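Local coordinates for cellulose-binding protein (Saccharophagus degradans, PDB 2YHG) that is of uncertain function, but the full-length protein probably binds polysaccharide, and this part pairs a nucleoside hydrolase-like domain with a C-terminal beta domain, at residues Trp307-Ala317 / Ser423-Arg431; Ala39-Arg49 / Tyr234-Thr245. All coordinates share one frame; numbering follows the deposited sequence. Where two conformers were deposited one is given.

Contact 1: Trp307-Ala317 / Ser423-Arg431; sequences WSTAIHNDFQA and SPNLYAYRR. With BTB (2-[bis-(2-hydroxy-ethyl)-amino]-2-hydroxymethyl-propane-1,3-diol), chain M.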
loop_
_atom_site.group_PDB
_atom_site.type_symbol
_atom_site.label_atom_id
_atom_site.label_comp_id
_atom_site.label_asym_id
_atom_site.label_seq_id
_atom_site.Cartn_x
_atom_site.Cartn_y
_atom_site.Cartn_z
ATOM N N TRP A 307 2.462 -5.739 -12.187
ATOM C CA TRP A 307 1.665 -4.534 -12.192
ATOM C C TRP A 307 2.426 -3.288 -12.685
ATOM O O TRP A 307 1.876 -2.211 -12.700
ATOM C CB TRP A 307 1.175 -4.251 -10.769
ATOM C CG TRP A 307 0.495 -5.424 -10.098
ATOM C CD1 TRP A 307 1.002 -6.157 -9.074
ATOM C CD2 TRP A 307 -0.783 -6.005 -10.406
ATOM N NE1 TRP A 307 0.148 -7.166 -8.731
ATOM C CE2 TRP A 307 -0.957 -7.102 -9.541
ATOM C CE3 TRP A 307 -1.780 -5.714 -11.338
ATOM C CZ2 TRP A 307 -2.107 -7.877 -9.546
ATOM C CZ3 TRP A 307 -2.924 -6.485 -11.332
ATOM C CH2 TRP A 307 -3.066 -7.564 -10.458
ATOM N N SER A 308 3.692 -3.441 -13.051
ATOM C CA SER A 308 4.595 -2.320 -13.260
ATOM C C SER A 308 4.079 -1.303 -14.274
ATOM O O SER A 308 4.246 -0.108 -14.076
ATOM C CB SER A 308 5.997 -2.805 -13.673
ATOM O OG SER A 308 6.780 -3.139 -12.525
ATOM N N THR A 309 3.528 -1.755 -15.403
ATOM C CA THR A 309 3.105 -0.772 -16.401
ATOM C C THR A 309 2.078 0.172 -15.797
ATOM O O THR A 309 2.132 1.403 -16.006
ATOM C CB THR A 309 2.580 -1.445 -17.649
ATOM O OG1 THR A 309 3.651 -2.169 -18.240
ATOM C CG2 THR A 309 2.046 -0.414 -18.648
ATOM N N ALA A 310 1.083 -0.390 -15.104
ATOM C CA ALA A 310 0.056 0.425 -14.481
ATOM C C ALA A 310 0.653 1.369 -13.440
ATOM O O ALA A 310 0.281 2.526 -13.340
ATOM C CB ALA A 310 -1.034 -0.441 -13.883
ATOM N N ILE A 311 1.557 0.838 -12.618
ATOM C CA ILE A 311 2.223 1.611 -11.577
ATOM C C ILE A 311 2.972 2.800 -12.182
ATOM O O ILE A 311 2.846 3.938 -11.713
ATOM C CB ILE A 311 3.197 0.736 -10.761
ATOM C CG1 ILE A 311 2.429 -0.310 -9.941
ATOM C CG2 ILE A 311 4.113 1.586 -9.902
ATOM C CD1 ILE A 311 3.308 -1.390 -9.315
ATOM N N HIS A 312 3.744 2.544 -13.234
ATOM C CA HIS A 312 4.552 3.610 -13.786
ATOM C C HIS A 312 3.714 4.667 -14.488
ATOM O O HIS A 312 3.979 5.875 -14.381
ATOM C CB HIS A 312 5.598 3.076 -14.757
ATOM C CG HIS A 312 6.535 2.099 -14.132
ATOM N ND1 HIS A 312 6.899 2.141 -12.803
ATOM C CD2 HIS A 312 7.148 1.015 -14.662
ATOM C CE1 HIS A 312 7.674 1.096 -12.557
ATOM N NE2 HIS A 312 7.877 0.419 -13.670
ATOM N N ASN A 313 2.683 4.225 -15.186
ATOM C CA ASN A 313 1.823 5.164 -15.880
ATOM C C ASN A 313 1.056 6.022 -14.877
ATOM O O ASN A 313 0.862 7.229 -15.078
ATOM C CB ASN A 313 0.865 4.441 -16.824
ATOM C CG ASN A 313 1.561 3.856 -18.015
ATOM O OD1 ASN A 313 2.800 3.861 -18.139
ATOM N ND2 ASN A 313 0.747 3.311 -18.918
ATOM N N ASP A 314 0.626 5.406 -13.771
ATOM C CA ASP A 314 -0.051 6.109 -12.708
ATOM C C ASP A 314 0.796 7.280 -12.196
ATOM O O ASP A 314 0.316 8.413 -12.089
ATOM C CB ASP A 314 -0.368 5.118 -11.599
ATOM C CG ASP A 314 -1.086 5.721 -10.439
ATOM O OD1 ASP A 314 -2.067 6.484 -10.613
ATOM O OD2 ASP A 314 -0.699 5.419 -9.305
ATOM N N PHE A 315 2.039 7.022 -11.833
ATOM C CA PHE A 315 2.878 8.062 -11.251
ATOM C C PHE A 315 3.166 9.143 -12.302
ATOM O O PHE A 315 3.181 10.314 -11.994
ATOM C CB PHE A 315 4.138 7.410 -10.708
ATOM C CG PHE A 315 5.059 8.301 -9.876
ATOM C CD1 PHE A 315 4.646 9.416 -9.222
ATOM C CD2 PHE A 315 6.363 7.897 -9.678
ATOM C CE1 PHE A 315 5.515 10.132 -8.413
ATOM C CE2 PHE A 315 7.231 8.590 -8.846
ATOM C CZ PHE A 315 6.806 9.714 -8.215
ATOM N N GLN A 316 3.413 8.732 -13.533
ATOM C CA GLN A 316 3.619 9.690 -14.639
ATOM C C GLN A 316 2.449 10.659 -14.734
ATOM O O GLN A 316 2.645 11.886 -14.809
ATOM C CB GLN A 316 3.860 8.947 -15.932
ATOM C CG GLN A 316 3.974 9.856 -17.132
ATOM C CD GLN A 316 4.072 9.154 -18.461
ATOM O OE1 GLN A 316 4.377 7.970 -18.556
ATOM N NE2 GLN A 316 3.821 9.910 -19.528
ATOM N N ALA A 317 1.222 10.140 -14.779
ATOM C CA ALA A 317 0.045 10.993 -14.891
ATOM C C ALA A 317 -0.098 11.884 -13.690
ATOM O O ALA A 317 -0.446 13.060 -13.837
ATOM C CB ALA A 317 -1.206 10.148 -15.076
ATOM N N SER A 423 -2.949 9.490 -22.363
ATOM C CA SER A 423 -1.458 9.649 -22.394
ATOM C C SER A 423 -0.969 10.010 -20.983
ATOM O O SER A 423 -1.258 11.084 -20.535
ATOM C CB SER A 423 -1.034 10.803 -23.303
ATOM O OG SER A 423 0.385 10.884 -23.340
ATOM N N PRO A 424 -0.272 9.113 -20.273
ATOM C CA PRO A 424 -0.088 7.702 -20.621
ATOM C C PRO A 424 -1.367 6.896 -20.300
ATOM O O PRO A 424 -2.213 7.378 -19.631
ATOM C CB PRO A 424 1.034 7.276 -19.631
ATOM C CG PRO A 424 0.687 8.040 -18.403
ATOM C CD PRO A 424 0.190 9.398 -18.900
ATOM N N ASN A 425 -1.438 5.666 -20.791
ATOM C CA ASN A 425 -2.651 4.866 -20.543
ATOM C C ASN A 425 -2.799 4.633 -19.039
ATOM O O ASN A 425 -1.847 4.200 -18.371
ATOM C CB ASN A 425 -2.563 3.458 -21.157
ATOM C CG ASN A 425 -2.483 3.386 -22.693
ATOM O OD1 ASN A 425 -2.271 2.317 -23.188
ATOM N ND2 ASN A 425 -2.668 4.512 -23.420
ATOM N N LEU A 426 -3.984 4.851 -18.515
ATOM C CA LEU A 426 -4.240 4.629 -17.111
ATOM C C LEU A 426 -5.180 3.445 -16.907
ATOM O O LEU A 426 -6.060 3.145 -17.711
ATOM C CB LEU A 426 -4.786 5.881 -16.442
ATOM C CG LEU A 426 -3.777 7.003 -16.269
ATOM C CD1 LEU A 426 -4.457 8.223 -15.719
ATOM C CD2 LEU A 426 -2.628 6.548 -15.345
ATOM N N TYR A 427 -4.979 2.782 -15.771
ATOM C CA TYR A 427 -5.630 1.518 -15.454
ATOM C C TYR A 427 -6.558 1.665 -14.269
ATOM O O TYR A 427 -6.352 2.494 -13.383
ATOM C CB TYR A 427 -4.584 0.441 -15.163
ATOM C CG TYR A 427 -3.732 0.066 -16.362
ATOM C CD1 TYR A 427 -2.706 0.902 -16.838
ATOM C CD2 TYR A 427 -3.937 -1.116 -17.030
ATOM C CE1 TYR A 427 -1.941 0.536 -17.928
ATOM C CE2 TYR A 427 -3.194 -1.478 -18.117
ATOM C CZ TYR A 427 -2.149 -0.689 -18.523
ATOM O OH TYR A 427 -1.435 -1.052 -19.650
ATOM N N ALA A 428 -7.539 0.778 -14.212
ATOM C CA ALA A 428 -8.369 0.611 -13.029
ATOM C C ALA A 428 -8.796 -0.842 -12.926
ATOM O O ALA A 428 -8.666 -1.608 -13.885
ATOM C CB ALA A 428 -9.590 1.522 -13.061
ATOM N N TYR A 429 -9.250 -1.233 -11.742
ATOM C CA TYR A 429 -9.473 -2.639 -11.429
ATOM C C TYR A 429 -10.787 -2.854 -10.734
ATOM O O TYR A 429 -11.191 -2.065 -9.887
ATOM C CB TYR A 429 -8.372 -3.129 -10.477
ATOM C CG TYR A 429 -6.974 -2.925 -10.994
ATOM C CD1 TYR A 429 -6.444 -3.737 -11.964
ATOM C CD2 TYR A 429 -6.195 -1.850 -10.556
ATOM C CE1 TYR A 429 -5.164 -3.520 -12.446
ATOM C CE2 TYR A 429 -4.911 -1.653 -10.997
ATOM C CZ TYR A 429 -4.404 -2.494 -11.938
ATOM O OH TYR A 429 -3.092 -2.308 -12.350
ATOM N N ARG A 430 -11.381 -4.028 -10.976
ATOM C CA ARG A 430 -12.402 -4.576 -10.098
ATOM C C ARG A 430 -12.215 -6.080 -9.977
ATOM O O ARG A 430 -12.361 -6.801 -10.959
ATOM C CB ARG A 430 -13.821 -4.293 -10.583
ATOM C CG ARG A 430 -14.892 -4.909 -9.678
ATOM C CD ARG A 430 -15.020 -4.141 -8.365
ATOM N NE ARG A 430 -15.435 -2.757 -8.622
ATOM C CZ ARG A 430 -16.644 -2.400 -9.066
ATOM N NH1 ARG A 430 -17.656 -3.245 -9.024
ATOM N NH2 ARG A 430 -16.882 -1.160 -9.464
ATOM N N ARG A 431 -11.910 -6.555 -8.782
ATOM C CA ARG A 431 -11.915 -7.955 -8.478
ATOM C C ARG A 431 -13.294 -8.408 -8.070
ATOM O O ARG A 431 -13.954 -7.776 -7.265
ATOM C CB ARG A 431 -10.903 -8.275 -7.366
ATOM C CG ARG A 431 -10.727 -9.785 -7.153
ATOM C CD ARG A 431 -9.856 -10.110 -5.948
ATOM N NE ARG A 431 -8.547 -9.482 -6.082
ATOM C CZ ARG A 431 -7.356 -10.054 -5.938
ATOM N NH1 ARG A 431 -7.213 -11.341 -5.723
ATOM N NH2 ARG A 431 -6.296 -9.272 -5.999
HETATM C C1 BTB M . -8.339 2.653 -9.812
HETATM O O1 BTB M . -7.604 3.038 -10.971
HETATM C C2 BTB M . -7.679 3.578 -8.815
HETATM C C3 BTB M . -7.859 4.998 -9.333
HETATM O O3 BTB M . -9.229 5.326 -9.468
HETATM C C4 BTB M . -8.314 3.421 -7.459
HETATM O O4 BTB M . -8.082 2.076 -7.053
HETATM N N BTB M . -6.207 3.311 -8.808
HETATM C C5 BTB M . -5.589 3.551 -10.148
HETATM C C6 BTB M . -4.632 2.417 -10.557
HETATM O O6 BTB M . -4.055 2.659 -11.849
HETATM C C7 BTB M . -5.527 4.031 -7.701
HETATM C C8 BTB M . -4.000 3.958 -7.782
HETATM O O8 BTB M . -3.476 5.063 -8.501
HETATM O O HOH W 1 -2.522 3.180 -14.050
#

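Contact 2: Ala39-Arg49 / Tyr234-Thr245; sequences ADPDDEQSLVR and YPNRRYATEGDT. With CA (calcium ion), chain B.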
loop_
_atom_site.group_PDB
_atom_site.type_symbol
_atom_site.label_atom_id
_atom_site.label_comp_id
_atom_site.label_asym_id
_atom_site.label_seq_id
_atom_site.Cartn_x
_atom_site.Cartn_y
_atom_site.Cartn_z
ATOM N N ALA A 39 18.653 7.877 5.662
ATOM C CA ALA A 39 19.404 6.659 5.405
ATOM C C ALA A 39 19.720 6.503 3.935
ATOM O O ALA A 39 20.795 5.989 3.564
ATOM C CB ALA A 39 18.610 5.453 5.876
ATOM N N ASP A 40 18.762 6.843 3.075
ATOM C CA ASP A 40 18.906 6.644 1.657
ATOM C C ASP A 40 17.860 7.495 0.966
ATOM O O ASP A 40 16.765 7.704 1.497
ATOM C CB ASP A 40 18.679 5.192 1.303
ATOM C CG ASP A 40 18.997 4.895 -0.141
ATOM O OD1 ASP A 40 20.177 4.593 -0.441
ATOM O OD2 ASP A 40 18.071 4.960 -0.978
ATOM N N PRO A 41 18.176 8.010 -0.219
ATOM C CA PRO A 41 17.217 8.875 -0.903
ATOM C C PRO A 41 15.885 8.193 -1.222
ATOM O O PRO A 41 14.924 8.893 -1.509
ATOM C CB PRO A 41 17.955 9.296 -2.186
ATOM C CG PRO A 41 19.017 8.271 -2.354
ATOM C CD PRO A 41 19.445 7.894 -0.966
ATOM N N ASP A 42 15.834 6.877 -1.249
ATOM C CA ASP A 42 14.604 6.219 -1.591
ATOM C C ASP A 42 13.433 6.612 -0.715
ATOM O O ASP A 42 12.305 6.711 -1.226
ATOM C CB ASP A 42 14.745 4.743 -1.879
ATOM C CG ASP A 42 15.042 3.878 -0.742
ATOM O OD1 ASP A 42 15.211 4.321 0.391
ATOM O OD2 ASP A 42 15.033 2.614 -1.043
ATOM N N ASP A 43 13.627 6.892 0.563
ATOM C CA ASP A 43 12.491 7.297 1.391
ATOM C C ASP A 43 11.893 8.613 0.877
ATOM O O ASP A 43 10.683 8.825 0.974
ATOM C CB ASP A 43 12.880 7.440 2.853
ATOM C CG ASP A 43 13.212 6.106 3.519
ATOM O OD1 ASP A 43 14.246 5.505 3.138
ATOM O OD2 ASP A 43 12.426 5.591 4.334
ATOM N N GLU A 44 12.764 9.543 0.456
ATOM C CA GLU A 44 12.282 10.786 -0.115
ATOM C C GLU A 44 11.464 10.547 -1.372
ATOM O O GLU A 44 10.383 11.130 -1.562
ATOM C CB GLU A 44 13.455 11.703 -0.386
ATOM C CG GLU A 44 14.217 12.136 0.842
ATOM C CD GLU A 44 15.618 12.561 0.475
ATOM O OE1 GLU A 44 15.765 13.571 -0.244
ATOM O OE2 GLU A 44 16.573 11.858 0.851
ATOM N N GLN A 45 11.995 9.718 -2.260
ATOM C CA GLN A 45 11.300 9.337 -3.461
ATOM C C GLN A 45 9.911 8.785 -3.141
ATOM O O GLN A 45 8.913 9.148 -3.770
ATOM C CB GLN A 45 12.087 8.260 -4.195
ATOM C CG GLN A 45 13.477 8.653 -4.693
ATOM C CD GLN A 45 14.192 7.479 -5.329
ATOM O OE1 GLN A 45 13.969 6.317 -4.964
ATOM N NE2 GLN A 45 15.040 7.749 -6.340
ATOM N N SER A 46 9.867 7.843 -2.212
ATOM C CA SER A 46 8.624 7.196 -1.849
ATOM C C SER A 46 7.611 8.192 -1.314
ATOM O O SER A 46 6.425 8.079 -1.639
ATOM C CB SER A 46 8.901 6.105 -0.808
ATOM O OG SER A 46 9.642 5.016 -1.373
ATOM N N LEU A 47 8.047 9.132 -0.471
ATOM C CA LEU A 47 7.101 10.094 0.058
ATOM C C LEU A 47 6.520 10.961 -1.057
ATOM O O LEU A 47 5.326 11.260 -1.029
ATOM C CB LEU A 47 7.723 10.919 1.162
ATOM C CG LEU A 47 6.750 11.913 1.816
ATOM C CD1 LEU A 47 5.511 11.222 2.376
ATOM C CD2 LEU A 47 7.473 12.733 2.893
ATOM N N VAL A 48 7.333 11.357 -2.036
ATOM C CA VAL A 48 6.793 12.131 -3.153
ATOM C C VAL A 48 5.694 11.351 -3.873
ATOM O O VAL A 48 4.622 11.900 -4.148
ATOM C CB VAL A 48 7.924 12.553 -4.109
ATOM C CG1 VAL A 48 7.322 13.130 -5.410
ATOM C CG2 VAL A 48 8.849 13.584 -3.430
ATOM N N ARG A 49 5.945 10.082 -4.180
ATOM C CA ARG A 49 4.911 9.290 -4.841
ATOM C C ARG A 49 3.664 9.170 -3.970
ATOM O O ARG A 49 2.534 9.356 -4.444
ATOM C CB ARG A 49 5.403 7.906 -5.239
ATOM C CG ARG A 49 4.356 7.166 -6.065
ATOM C CD ARG A 49 4.599 5.689 -6.219
ATOM N NE ARG A 49 5.900 5.395 -6.843
ATOM C CZ ARG A 49 6.110 5.007 -8.089
ATOM N NH1 ARG A 49 5.121 4.695 -8.905
ATOM N NH2 ARG A 49 7.358 4.863 -8.501
ATOM N N TYR A 234 12.413 15.046 -5.514
ATOM C CA TYR A 234 12.526 13.601 -5.772
ATOM C C TYR A 234 13.974 13.331 -6.144
ATOM O O TYR A 234 14.395 13.675 -7.246
ATOM C CB TYR A 234 11.575 13.201 -6.894
ATOM C CG TYR A 234 11.494 11.708 -7.116
ATOM C CD1 TYR A 234 12.488 11.027 -7.764
ATOM C CD2 TYR A 234 10.390 10.950 -6.691
ATOM C CE1 TYR A 234 12.467 9.656 -7.945
ATOM C CE2 TYR A 234 10.344 9.557 -6.873
ATOM C CZ TYR A 234 11.378 8.926 -7.496
ATOM O OH TYR A 234 11.422 7.578 -7.657
ATOM N N PRO A 235 14.779 12.754 -5.256
ATOM C CA PRO A 235 16.212 12.641 -5.549
ATOM C C PRO A 235 16.506 11.453 -6.461
ATOM O O PRO A 235 15.678 10.542 -6.578
ATOM C CB PRO A 235 16.818 12.401 -4.179
ATOM C CG PRO A 235 15.726 11.646 -3.433
ATOM C CD PRO A 235 14.467 12.313 -3.884
ATOM N N ASN A 236 17.687 11.453 -7.063
ATOM C CA ASN A 236 18.156 10.296 -7.790
ATOM C C ASN A 236 18.326 9.101 -6.856
ATOM O O ASN A 236 18.608 9.222 -5.664
ATOM C CB ASN A 236 19.504 10.603 -8.435
ATOM C CG ASN A 236 19.398 11.481 -9.639
ATOM O OD1 ASN A 236 18.327 11.699 -10.194
ATOM N ND2 ASN A 236 20.539 11.938 -10.110
ATOM N N ARG A 237 18.193 7.931 -7.464
ATOM C CA ARG A 237 18.563 6.669 -6.860
ATOM C C ARG A 237 20.028 6.622 -6.441
ATOM O O ARG A 237 20.905 7.051 -7.170
ATOM C CB ARG A 237 18.328 5.587 -7.916
ATOM C CG ARG A 237 18.632 4.189 -7.478
ATOM C CD ARG A 237 18.429 3.231 -8.612
ATOM N NE ARG A 237 19.269 3.512 -9.775
ATOM C CZ ARG A 237 20.573 3.275 -9.819
ATOM N NH1 ARG A 237 21.163 2.523 -8.882
ATOM N NH2 ARG A 237 21.280 3.695 -10.852
ATOM N N ARG A 238 20.277 6.116 -5.235
ATOM C CA ARG A 238 21.619 5.796 -4.729
ATOM C C ARG A 238 21.924 4.313 -4.897
ATOM O O ARG A 238 23.015 3.932 -5.370
ATOM C CB ARG A 238 21.749 6.158 -3.242
ATOM C CG ARG A 238 23.153 5.933 -2.672
ATOM C CD ARG A 238 23.246 6.278 -1.220
ATOM N NE ARG A 238 23.000 7.685 -0.937
ATOM C CZ ARG A 238 22.899 8.217 0.284
ATOM N NH1 ARG A 238 23.022 7.440 1.329
ATOM N NH2 ARG A 238 22.587 9.481 0.439
ATOM N N TYR A 239 20.989 3.467 -4.460
ATOM C CA TYR A 239 21.076 2.024 -4.524
ATOM C C TYR A 239 19.888 1.500 -5.307
ATOM O O TYR A 239 20.004 1.247 -6.498
ATOM C CB TYR A 239 21.162 1.429 -3.131
ATOM C CG TYR A 239 21.298 -0.029 -3.116
ATOM C CD1 TYR A 239 22.427 -0.652 -3.622
ATOM C CD2 TYR A 239 20.310 -0.809 -2.547
ATOM C CE1 TYR A 239 22.561 -2.046 -3.577
ATOM C CE2 TYR A 239 20.444 -2.187 -2.471
ATOM C CZ TYR A 239 21.537 -2.801 -3.047
ATOM O OH TYR A 239 21.663 -4.170 -2.958
ATOM N N ALA A 240 18.718 1.421 -4.677
ATOM C CA ALA A 240 17.468 1.057 -5.332
ATOM C C ALA A 240 16.511 2.230 -5.304
ATOM O O ALA A 240 16.495 3.020 -4.338
ATOM C CB ALA A 240 16.804 -0.152 -4.648
ATOM N N THR A 241 15.654 2.316 -6.308
ATOM C CA THR A 241 14.604 3.309 -6.345
ATOM C C THR A 241 13.429 2.821 -5.483
ATOM O O THR A 241 12.967 1.695 -5.639
ATOM C CB THR A 241 14.158 3.566 -7.765
ATOM O OG1 THR A 241 15.215 4.296 -8.385
ATOM C CG2 THR A 241 12.894 4.348 -7.882
ATOM N N GLU A 242 12.978 3.659 -4.555
ATOM C CA GLU A 242 11.691 3.461 -3.865
ATOM C C GLU A 242 11.538 2.023 -3.338
ATOM O O GLU A 242 10.470 1.418 -3.436
ATOM C CB GLU A 242 10.517 3.821 -4.787
ATOM C CG GLU A 242 10.439 5.302 -5.027
ATOM C CD GLU A 242 9.199 5.706 -5.735
ATOM O OE1 GLU A 242 8.086 5.386 -5.215
ATOM O OE2 GLU A 242 9.259 6.285 -6.865
ATOM N N GLY A 243 12.521 1.521 -2.595
ATOM C CA GLY A 243 12.381 0.210 -1.996
ATOM C C GLY A 243 11.205 0.095 -1.024
ATOM O O GLY A 243 10.682 -1.003 -0.839
ATOM N N ASP A 244 10.812 1.216 -0.408
ATOM C CA ASP A 244 9.743 1.201 0.576
ATOM C C ASP A 244 8.362 1.399 -0.026
ATOM O O ASP A 244 7.359 1.228 0.674
ATOM C CB ASP A 244 9.980 2.274 1.600
ATOM C CG ASP A 244 11.285 2.101 2.310
ATOM O OD1 ASP A 244 11.502 0.964 2.773
ATOM O OD2 ASP A 244 12.107 3.040 2.367
ATOM N N THR A 245 8.274 1.778 -1.288
ATOM C CA THR A 245 6.978 2.127 -1.888
ATOM C C THR A 245 5.927 1.013 -1.872
ATOM O O THR A 245 4.758 1.349 -1.724
ATOM C CB THR A 245 7.223 2.731 -3.271
ATOM O OG1 THR A 245 7.739 4.040 -3.022
ATOM C CG2 THR A 245 6.005 2.758 -4.163
HETATM CA CA CA B . 13.803 3.397 4.222
HETATM O O HOH W 2 23.184 8.454 4.050
HETATM O O HOH W 3 21.927 4.786 1.470
HETATM O O HOH W 4 18.524 4.623 -3.514
HETATM O O HOH W 5 17.827 1.768 -1.751
HETATM O O HOH W 6 15.504 2.702 2.419
HETATM O O HOH W 7 12.010 3.844 -0.395
HETATM O O HOH W 8 15.869 2.377 5.155
#

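Contact 1: Trp307-Ala317 / Ser423-Arg431
A310 on helix 308-323 and two tyrosines of strand 427-436, Y427 and Y429, form the tightly packed part of this junction between the nucleoside hydrolase-like domain and the C-terminal beta-sheet. The methyl CB of A310 lies at the edge of the Y429 ring, 3.2 Å from OH, and also meets CD1 of Y427. W307 adds an offset edge-to-face pair, its six-membered ring directing an edge at the face of Y429 with the planes at 88°; the Y429 hydroxyl is hydrogen-bonded to W267. Further along the helix, L426 sets CD1 3.8 Å from CB of A317, and P424, which follows a cis peptide bond, lays CG against the amide carbon of Q316.

One edge is looser and more exposed. With CG beside its own backbone N (chi1 -71°), N313 sends ND2 to O of N425 at 2.8 Å, in the carbonyl plane and on a lone pair. T309 only brushes the Y427 hydroxyl with CG2. On another side, a water links A310 O, Y427 N and O6 of a bound bis-tris molecule, whose O6 also donates to Y427 O. Between these segments the contact is thus mainly apolar and aromatic, with one direct hydrogen bond and a water bridge at its polar margins.

Contact 2: Ala39-Arg49 / Tyr234-Thr245
D42 and E242 bring their backbones within 4.6 Å, CA to CA, where the N-terminal end of helix 42-52 meets the long loop 234-245 in the nucleoside hydrolase-like domain. Segment 39-49 belongs to an Asp-rich N-terminal motif resembling the calcium-binding one of nucleoside hydrolases, and the loop adds D244 to the same ion. D40 OD2 accepts from D42 N, a capping bond before the helix, while the loop ends in a type I turn from E242 to T245.

Q45 fastens the loop at two points. Its amide donates through NE2 to P235 O and accepts at OE1 from E242 N, 2.9 Å away and nearly along the C=O axis. Its CG rests over one face of the Y234 ring in a CH-pi contact, and CB of V48 reaches the ring edge. D42 OD2 accepts from G243 N at 3.1 Å, met from above the carboxylate plane. P41 and P235 press together unusually closely, CB to CG 3.5 Å. At the more exposed end, R238, in the conformer described, lays one face of its guanidinium over CD of P41.

The buried end is ionic. R49 grips E242 side-on, NE reaching the syn lone pair of OE1 at 2.7 Å with an N-H...O angle of 170°. Its NH2 meets OE2 from above the carboxylate plane. T245 OG1 donates to OE1 and Y234 OH to OE2, and two donors on each oxygen would be expected to stabilise the carboxylate anion.

Calcium joins the segments directly, and D36 and W151 complete its protein ligands. D43 turns CG beside its own backbone N (chi1 -69°) and is bidentate. Its OD1 lies 2.4 Å from the ion. D244 binds calcium through OD2 alone, at 2.5 Å.

In the fold
Contact 2 supplies two of the four protein ligands of a calcium ion, and contact 1 joins the nucleoside hydrolase-like domain to the C-terminal sheet; their centres lie 20 Å apart. Helix 308-323 connects them physically, because the residues it turns away from the sheet pack on contact 2. F315 brings CD2 to 3.3 Å from CZ of R49 and CZ to 3.8 Å from CE2 of Y234, while I311 places CG2 3.4 Å from NH1 of R49. One helix therefore bears the beta domain on one side and the R49-E242 salt bridge on another. The side chain of R49 is about 8 Å from the bound bis-tris (BTB) of contact 1, nearest atoms. Along the chain, contact 2 closes before contact 1 opens.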